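Side-chain contacts in hypothetical protein DR_0824 (Deinococcus radiodurans, PDB 2IMR), which catalyses the zinc-dependent deamination of aminodeoxyfutalosine to futalosine, a step in menaquinone biosynthesis, and deaminates several adenosine-type nucleosides less efficiently: residues Gly280-Thr284 with Pro285-Leu289; Arg197-Arg200 with Leu201-Pro204. All blocks are in the same frame, centred on the assembly; numbering follows the deposited sequence.

Contact 1 of 2, residues Gly280-Thr284 with Pro285-Leu289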
ATOM      1  N   GLY A 280      -8.625  27.053   0.672  1.00 25.33           N
ATOM      2  CA  GLY A 280      -7.838  28.259   0.873  1.00 26.80           C
ATOM      3  C   GLY A 280      -6.359  28.025   0.640  1.00 27.97           C
ATOM      4  O   GLY A 280      -5.906  26.881   0.645  1.00 25.82           O
ATOM      5  N   PRO A 281      -5.574  29.098   0.443  1.00 29.30           N
ATOM      6  CA  PRO A 281      -4.128  29.054   0.198  1.00 29.62           C
ATOM      7  C   PRO A 281      -3.320  28.198   1.162  1.00 28.70           C
ATOM      8  O   PRO A 281      -2.343  27.561   0.773  1.00 30.52           O
ATOM      9  CB  PRO A 281      -3.724  30.525   0.283  1.00 30.65           C
ATOM     10  CG  PRO A 281      -4.928  31.227  -0.221  1.00 30.27           C
ATOM     11  CD  PRO A 281      -6.042  30.496   0.494  1.00 30.61           C
ATOM     12  N   ASP A 282      -3.730  28.186   2.422  1.00 29.35           N
ATOM     13  CA  ASP A 282      -3.022  27.436   3.448  1.00 29.63           C
ATOM     14  C   ASP A 282      -3.594  26.049   3.724  1.00 26.76           C
ATOM     15  O   ASP A 282      -3.174  25.376   4.664  1.00 26.32           O
ATOM     16  CB  ASP A 282      -3.009  28.260   4.737  1.00 34.21           C
ATOM     17  CG  ASP A 282      -4.406  28.636   5.195  1.00 37.88           C
ATOM     18  OD1 ASP A 282      -5.300  28.772   4.328  1.00 41.72           O
ATOM     19  OD2 ASP A 282      -4.610  28.805   6.417  1.00 40.61           O
ATOM     20  N   LEU A 283      -4.548  25.613   2.907  1.00 24.20           N
ATOM     21  CA  LEU A 283      -5.152  24.302   3.114  1.00 21.41           C
ATOM     22  C   LEU A 283      -4.559  23.234   2.198  1.00 19.86           C
ATOM     23  O   LEU A 283      -4.098  23.522   1.092  1.00 19.68           O
ATOM     24  CB  LEU A 283      -6.666  24.373   2.884  1.00 19.80           C
ATOM     25  CG  LEU A 283      -7.479  23.114   3.206  1.00 22.48           C
ATOM     26  CD1 LEU A 283      -7.440  22.834   4.707  1.00 21.78           C
ATOM     27  CD2 LEU A 283      -8.916  23.300   2.738  1.00 20.65           C
ATOM     28  N   THR A 284      -4.553  22.003   2.689  1.00 19.08           N
ATOM     29  CA  THR A 284      -4.072  20.861   1.918  1.00 18.97           C
ATOM     30  C   THR A 284      -4.929  19.688   2.367  1.00 18.25           C
ATOM     31  O   THR A 284      -5.498  19.702   3.463  1.00 18.09           O
ATOM     32  CB  THR A 284      -2.609  20.486   2.224  1.00 18.65           C
ATOM     33  OG1 THR A 284      -2.550  19.832   3.494  1.00 17.94           O
ATOM     34  CG2 THR A 284      -1.716  21.722   2.228  1.00 19.14           C
ATOM     35  N   PRO A 285      -5.033  18.648   1.532  1.00 16.51           N
ATOM     36  CA  PRO A 285      -5.852  17.516   1.965  1.00 16.22           C
ATOM     37  C   PRO A 285      -5.364  16.920   3.287  1.00 15.88           C
ATOM     38  O   PRO A 285      -6.161  16.426   4.083  1.00 15.32           O
ATOM     39  CB  PRO A 285      -5.743  16.535   0.791  1.00 15.98           C
ATOM     40  CG  PRO A 285      -4.426  16.911   0.139  1.00 17.73           C
ATOM     41  CD  PRO A 285      -4.455  18.417   0.199  1.00 15.90           C
ATOM     42  N   VAL A 286      -4.057  16.964   3.526  1.00 14.75           N
ATOM     43  CA  VAL A 286      -3.518  16.415   4.766  1.00 16.13           C
ATOM     44  C   VAL A 286      -3.909  17.279   5.964  1.00 15.99           C
ATOM     45  O   VAL A 286      -4.325  16.761   7.004  1.00 17.24           O
ATOM     46  CB  VAL A 286      -1.983  16.285   4.693  1.00 16.89           C
ATOM     47  CG1 VAL A 286      -1.446  15.701   5.993  1.00 15.15           C
ATOM     48  CG2 VAL A 286      -1.600  15.383   3.509  1.00 17.95           C
ATOM     49  N   ARG A 287      -3.779  18.593   5.824  1.00 17.27           N
ATOM     50  CA  ARG A 287      -4.147  19.489   6.916  1.00 20.08           C
ATOM     51  C   ARG A 287      -5.640  19.323   7.184  1.00 19.57           C
ATOM     52  O   ARG A 287      -6.079  19.305   8.330  1.00 20.37           O
ATOM     53  CB  ARG A 287      -3.839  20.940   6.559  1.00 20.52           C
ATOM     54  CG  ARG A 287      -4.083  21.892   7.714  1.00 23.86           C
ATOM     55  CD  ARG A 287      -3.925  23.346   7.312  1.00 25.67           C
ATOM     56  NE  ARG A 287      -4.505  24.210   8.334  1.00 28.72           N
ATOM     57  CZ  ARG A 287      -5.077  25.384   8.093  1.00 31.21           C
ATOM     58  NH1 ARG A 287      -5.146  25.853   6.854  1.00 33.66           N
ATOM     59  NH2 ARG A 287      -5.605  26.079   9.093  1.00 34.26           N
ATOM     60  N   TYR A 288      -6.415  19.197   6.114  1.00 20.20           N
ATOM     61  CA  TYR A 288      -7.852  18.990   6.231  1.00 19.40           C
ATOM     62  C   TYR A 288      -8.155  17.789   7.131  1.00 20.21           C
ATOM     63  O   TYR A 288      -8.918  17.897   8.089  1.00 19.11           O
ATOM     64  CB  TYR A 288      -8.459  18.762   4.843  1.00 18.37           C
ATOM     65  CG  TYR A 288      -9.800  18.065   4.860  1.00 17.52           C
ATOM     66  CD1 TYR A 288     -10.897  18.634   5.505  1.00 16.70           C
ATOM     67  CD2 TYR A 288      -9.968  16.826   4.230  1.00 16.83           C
ATOM     68  CE1 TYR A 288     -12.133  17.990   5.527  1.00 17.68           C
ATOM     69  CE2 TYR A 288     -11.194  16.173   4.245  1.00 16.06           C
ATOM     70  CZ  TYR A 288     -12.273  16.760   4.896  1.00 16.24           C
ATOM     71  OH  TYR A 288     -13.489  16.119   4.916  1.00 15.74           O
ATOM     72  N   LEU A 289      -7.559  16.639   6.823  1.00 18.57           N
ATOM     73  CA  LEU A 289      -7.789  15.431   7.618  1.00 16.95           C
ATOM     74  C   LEU A 289      -7.289  15.570   9.049  1.00 18.46           C
ATOM     75  O   LEU A 289      -7.907  15.076   9.989  1.00 16.78           O
ATOM     76  CB  LEU A 289      -7.100  14.226   6.975  1.00 15.74           C
ATOM     77  CG  LEU A 289      -7.670  13.748   5.641  1.00 15.33           C
ATOM     78  CD1 LEU A 289      -6.794  12.622   5.082  1.00 18.16           C
ATOM     79  CD2 LEU A 289      -9.102  13.276   5.851  1.00 14.19           C
TER

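Contact 2 of 2, residues Arg197-Arg200 with Leu201-Pro204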
ATOM      1  N   ARG A 197     -21.069  -7.874   9.849  1.00 27.21           N
ATOM      2  CA  ARG A 197     -21.294  -9.222   9.351  1.00 28.27           C
ATOM      3  C   ARG A 197     -19.954  -9.905   9.066  1.00 28.29           C
ATOM      4  O   ARG A 197     -19.707 -11.027   9.511  1.00 27.89           O
ATOM      5  CB  ARG A 197     -22.137  -9.165   8.070  1.00 30.61           C
ATOM      6  CG  ARG A 197     -22.728 -10.497   7.646  1.00 33.78           C
ATOM      7  CD  ARG A 197     -23.384 -10.418   6.272  1.00 36.99           C
ATOM      8  NE  ARG A 197     -22.390 -10.279   5.211  1.00 40.39           N
ATOM      9  CZ  ARG A 197     -22.646 -10.417   3.912  1.00 41.44           C
ATOM     10  NH1 ARG A 197     -23.876 -10.703   3.499  1.00 42.95           N
ATOM     11  NH2 ARG A 197     -21.671 -10.276   3.025  1.00 42.16           N
ATOM     12  N   TRP A 198     -19.084  -9.218   8.334  1.00 27.34           N
ATOM     13  CA  TRP A 198     -17.783  -9.771   7.979  1.00 27.74           C
ATOM     14  C   TRP A 198     -16.831  -9.942   9.160  1.00 29.61           C
ATOM     15  O   TRP A 198     -16.008 -10.857   9.165  1.00 29.36           O
ATOM     16  CB  TRP A 198     -17.108  -8.902   6.910  1.00 26.32           C
ATOM     17  CG  TRP A 198     -17.786  -8.952   5.568  1.00 24.74           C
ATOM     18  CD1 TRP A 198     -18.321 -10.053   4.961  1.00 25.12           C
ATOM     19  CD2 TRP A 198     -17.972  -7.860   4.657  1.00 23.52           C
ATOM     20  NE1 TRP A 198     -18.831  -9.713   3.730  1.00 25.80           N
ATOM     21  CE2 TRP A 198     -18.630  -8.374   3.517  1.00 23.33           C
ATOM     22  CE3 TRP A 198     -17.644  -6.495   4.694  1.00 20.66           C
ATOM     23  CZ2 TRP A 198     -18.971  -7.571   2.419  1.00 22.40           C
ATOM     24  CZ3 TRP A 198     -17.984  -5.695   3.602  1.00 21.00           C
ATOM     25  CH2 TRP A 198     -18.642  -6.241   2.478  1.00 20.34           C
ATOM     26  N   ARG A 199     -16.940  -9.064  10.155  1.00 30.13           N
ATOM     27  CA  ARG A 199     -16.063  -9.128  11.321  1.00 32.09           C
ATOM     28  C   ARG A 199     -16.158 -10.485  12.021  1.00 32.68           C
ATOM     29  O   ARG A 199     -15.210 -10.922  12.672  1.00 33.10           O
ATOM     30  CB  ARG A 199     -16.404  -8.003  12.307  1.00 32.86           C
ATOM     31  CG  ARG A 199     -15.286  -7.690  13.300  1.00 36.26           C
ATOM     32  CD  ARG A 199     -14.034  -7.223  12.567  1.00 36.63           C
ATOM     33  NE  ARG A 199     -12.906  -6.939  13.452  1.00 38.38           N
ATOM     34  CZ  ARG A 199     -12.904  -6.006  14.400  1.00 39.08           C
ATOM     35  NH1 ARG A 199     -13.977  -5.254  14.608  1.00 39.17           N
ATOM     36  NH2 ARG A 199     -11.812  -5.808  15.128  1.00 40.67           N
ATOM     37  N   ARG A 200     -17.299 -11.150  11.871  1.00 33.71           N
ATOM     38  CA  ARG A 200     -17.518 -12.460  12.482  1.00 35.76           C
ATOM     39  C   ARG A 200     -16.842 -13.571  11.681  1.00 36.09           C
ATOM     40  O   ARG A 200     -16.554 -14.645  12.212  1.00 36.80           O
ATOM     41  CB  ARG A 200     -19.016 -12.755  12.567  1.00 36.36           C
ATOM     42  CG  ARG A 200     -19.821 -11.693  13.289  1.00 38.21           C
ATOM     43  CD  ARG A 200     -21.298 -11.790  12.929  1.00 38.74           C
ATOM     44  NE  ARG A 200     -22.029 -10.610  13.382  1.00 42.81           N
ATOM     45  CZ  ARG A 200     -23.036 -10.049  12.716  1.00 43.06           C
ATOM     46  NH1 ARG A 200     -23.437 -10.559  11.558  1.00 43.30           N
ATOM     47  NH2 ARG A 200     -23.635  -8.969  13.205  1.00 42.45           N
ATOM     48  N   LEU A 201     -16.593 -13.307  10.403  1.00 36.03           N
ATOM     49  CA  LEU A 201     -15.976 -14.294   9.517  1.00 36.21           C
ATOM     50  C   LEU A 201     -14.466 -14.143   9.466  1.00 36.74           C
ATOM     51  O   LEU A 201     -13.756 -15.003   8.950  1.00 37.06           O
ATOM     52  CB  LEU A 201     -16.558 -14.151   8.110  1.00 35.05           C
ATOM     53  CG  LEU A 201     -18.082 -14.233   8.054  1.00 34.61           C
ATOM     54  CD1 LEU A 201     -18.553 -14.099   6.615  1.00 37.25           C
ATOM     55  CD2 LEU A 201     -18.543 -15.557   8.643  1.00 37.90           C
ATOM     56  N   GLU A 202     -13.987 -13.034  10.012  1.00 37.27           N
ATOM     57  CA  GLU A 202     -12.567 -12.724  10.055  1.00 37.33           C
ATOM     58  C   GLU A 202     -11.788 -13.774  10.855  1.00 37.64           C
ATOM     59  O   GLU A 202     -12.232 -14.214  11.917  1.00 37.99           O
ATOM     60  CB  GLU A 202     -12.415 -11.327  10.665  1.00 38.03           C
ATOM     61  CG  GLU A 202     -11.093 -11.004  11.303  1.00 39.04           C
ATOM     62  CD  GLU A 202     -11.109  -9.617  11.909  1.00 39.49           C
ATOM     63  OE1 GLU A 202     -11.212  -8.639  11.141  1.00 39.23           O
ATOM     64  OE2 GLU A 202     -11.035  -9.502  13.152  1.00 40.56           O
ATOM     65  N   ARG A 203     -10.637 -14.192  10.333  1.00 37.35           N
ATOM     66  CA  ARG A 203      -9.812 -15.178  11.023  1.00 36.86           C
ATOM     67  C   ARG A 203      -8.374 -14.697  11.194  1.00 37.25           C
ATOM     68  O   ARG A 203      -7.964 -13.705  10.588  1.00 38.04           O
ATOM     69  CB  ARG A 203      -9.847 -16.524  10.286  1.00 35.70           C
ATOM     70  CG  ARG A 203      -9.548 -16.476   8.792  1.00 34.46           C
ATOM     71  CD  ARG A 203      -8.059 -16.516   8.489  1.00 34.55           C
ATOM     72  NE  ARG A 203      -7.815 -16.689   7.057  1.00 33.37           N
ATOM     73  CZ  ARG A 203      -6.613 -16.660   6.488  1.00 34.54           C
ATOM     74  NH1 ARG A 203      -5.529 -16.463   7.227  1.00 35.35           N
ATOM     75  NH2 ARG A 203      -6.494 -16.823   5.177  1.00 32.69           N
ATOM     76  N   PRO A 204      -7.593 -15.387  12.041  1.00 37.01           N
ATOM     77  CA  PRO A 204      -6.195 -15.015  12.284  1.00 35.68           C
ATOM     78  C   PRO A 204      -5.369 -14.969  11.001  1.00 34.74           C
ATOM     79  O   PRO A 204      -5.284 -15.959  10.272  1.00 34.36           O
ATOM     80  CB  PRO A 204      -5.710 -16.106  13.235  1.00 36.56           C
ATOM     81  CG  PRO A 204      -6.956 -16.467  13.993  1.00 36.94           C
ATOM     82  CD  PRO A 204      -7.984 -16.526  12.894  1.00 36.50           C
TER

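Contact 1 of 2, residues Gly280-Thr284 with Pro285-Leu289
R287, in the first turn of helix 285-292, reaches back over the residues that lead into the helix, and its side chain meets them at CB, at CD and at its guanidinium end. CB of R287 packs at 3.5 Å from OG1 of T284. With CG anti to the backbone N (chi1 -175°) and the chain extended to NE, the arginine runs back toward D282, whose backbone O lies 3.4 Å from CD of R287. At the tip NH1 of R287 makes two weak hydrogen bonds, one to D282 O at 3.0 Å and an equally long one to D282 OD2. The second is part of a salt bridge in which the carboxylate and guanidinium planes stand 50° apart. NE pairs with E291 one turn further on, so the guanidinium links the incoming loop to the helix.

T284 is the N-cap of the helix: OG1 accepts a nearly straight bond from R287 N (2.9 Å, 171°) and also hydrogen-bonds D311. T284 O opens the helical ladder by accepting from Y288 N at 2.9 Å. L283 adds an apolar touch, its CD1 4.2 Å from Y288 CB. This helix start is wedged among three others: L283 and P285 lean on F251 of helix 245-253, L283 and Y288 on I275 of helix 271-275, and V286 on V315 of helix 309-318.

Contact 2 of 2, residues Arg197-Arg200 with Leu201-Pro204
The C-terminal end of helix 184-199, where an alpha/beta-barrel of the amidohydrolase family turns from a helix into its next parallel strand, 206-212, is closed by W198 and R199 meeting L201 and E202. W198 O receives two amides of the turn: L201 N at 2.8 Å and E202 N through a weak bond at 3.1 Å. On the apolar side, CD1 of L201 comes to the edge of the indole, 4.4 Å from W198 CD1. The indole itself is buried against helix 156-163 and meets F174 edge-to-face, while NE1 bonds to D160.

R199 and E202 lie side by side and point the same way. The arginine bends at its second torsion (chi2 61°), which brings NE beside the carboxylate of the extended glutamate. Each group has further partners: NH2 of R199 bonds to E233 O, and OE1 of E202 accepts from L208 N in the strand, so the pair ties helix end, strand and the end of helix 220-233 together. Within the salt bridge NE of R199 meets OE2 of E202 at 3.2 Å on its syn side, 33° out of the carboxylate plane, with OE1 a weaker second acceptor at 3.3 Å.

In the fold
Both contacts lie at helix ends of the barrel domain, one at a start and the other at a finish. Contact 2 comes first in the chain, between helix 184-199 and strand 206-212; contact 1 follows at the start of helix 285-292, which precedes strand 300-303. Their centres are 36 Å apart and their nearest atoms about 21 Å, so they do not touch. Both can be measured against the active site: the side chain of P285 is about 10 Å from that of the zinc ligand H240 and about 9 Å from that of E243, the proton donor by similarity, while W198 is about 9 Å, between side chains, from E175, predicted to bind substrate.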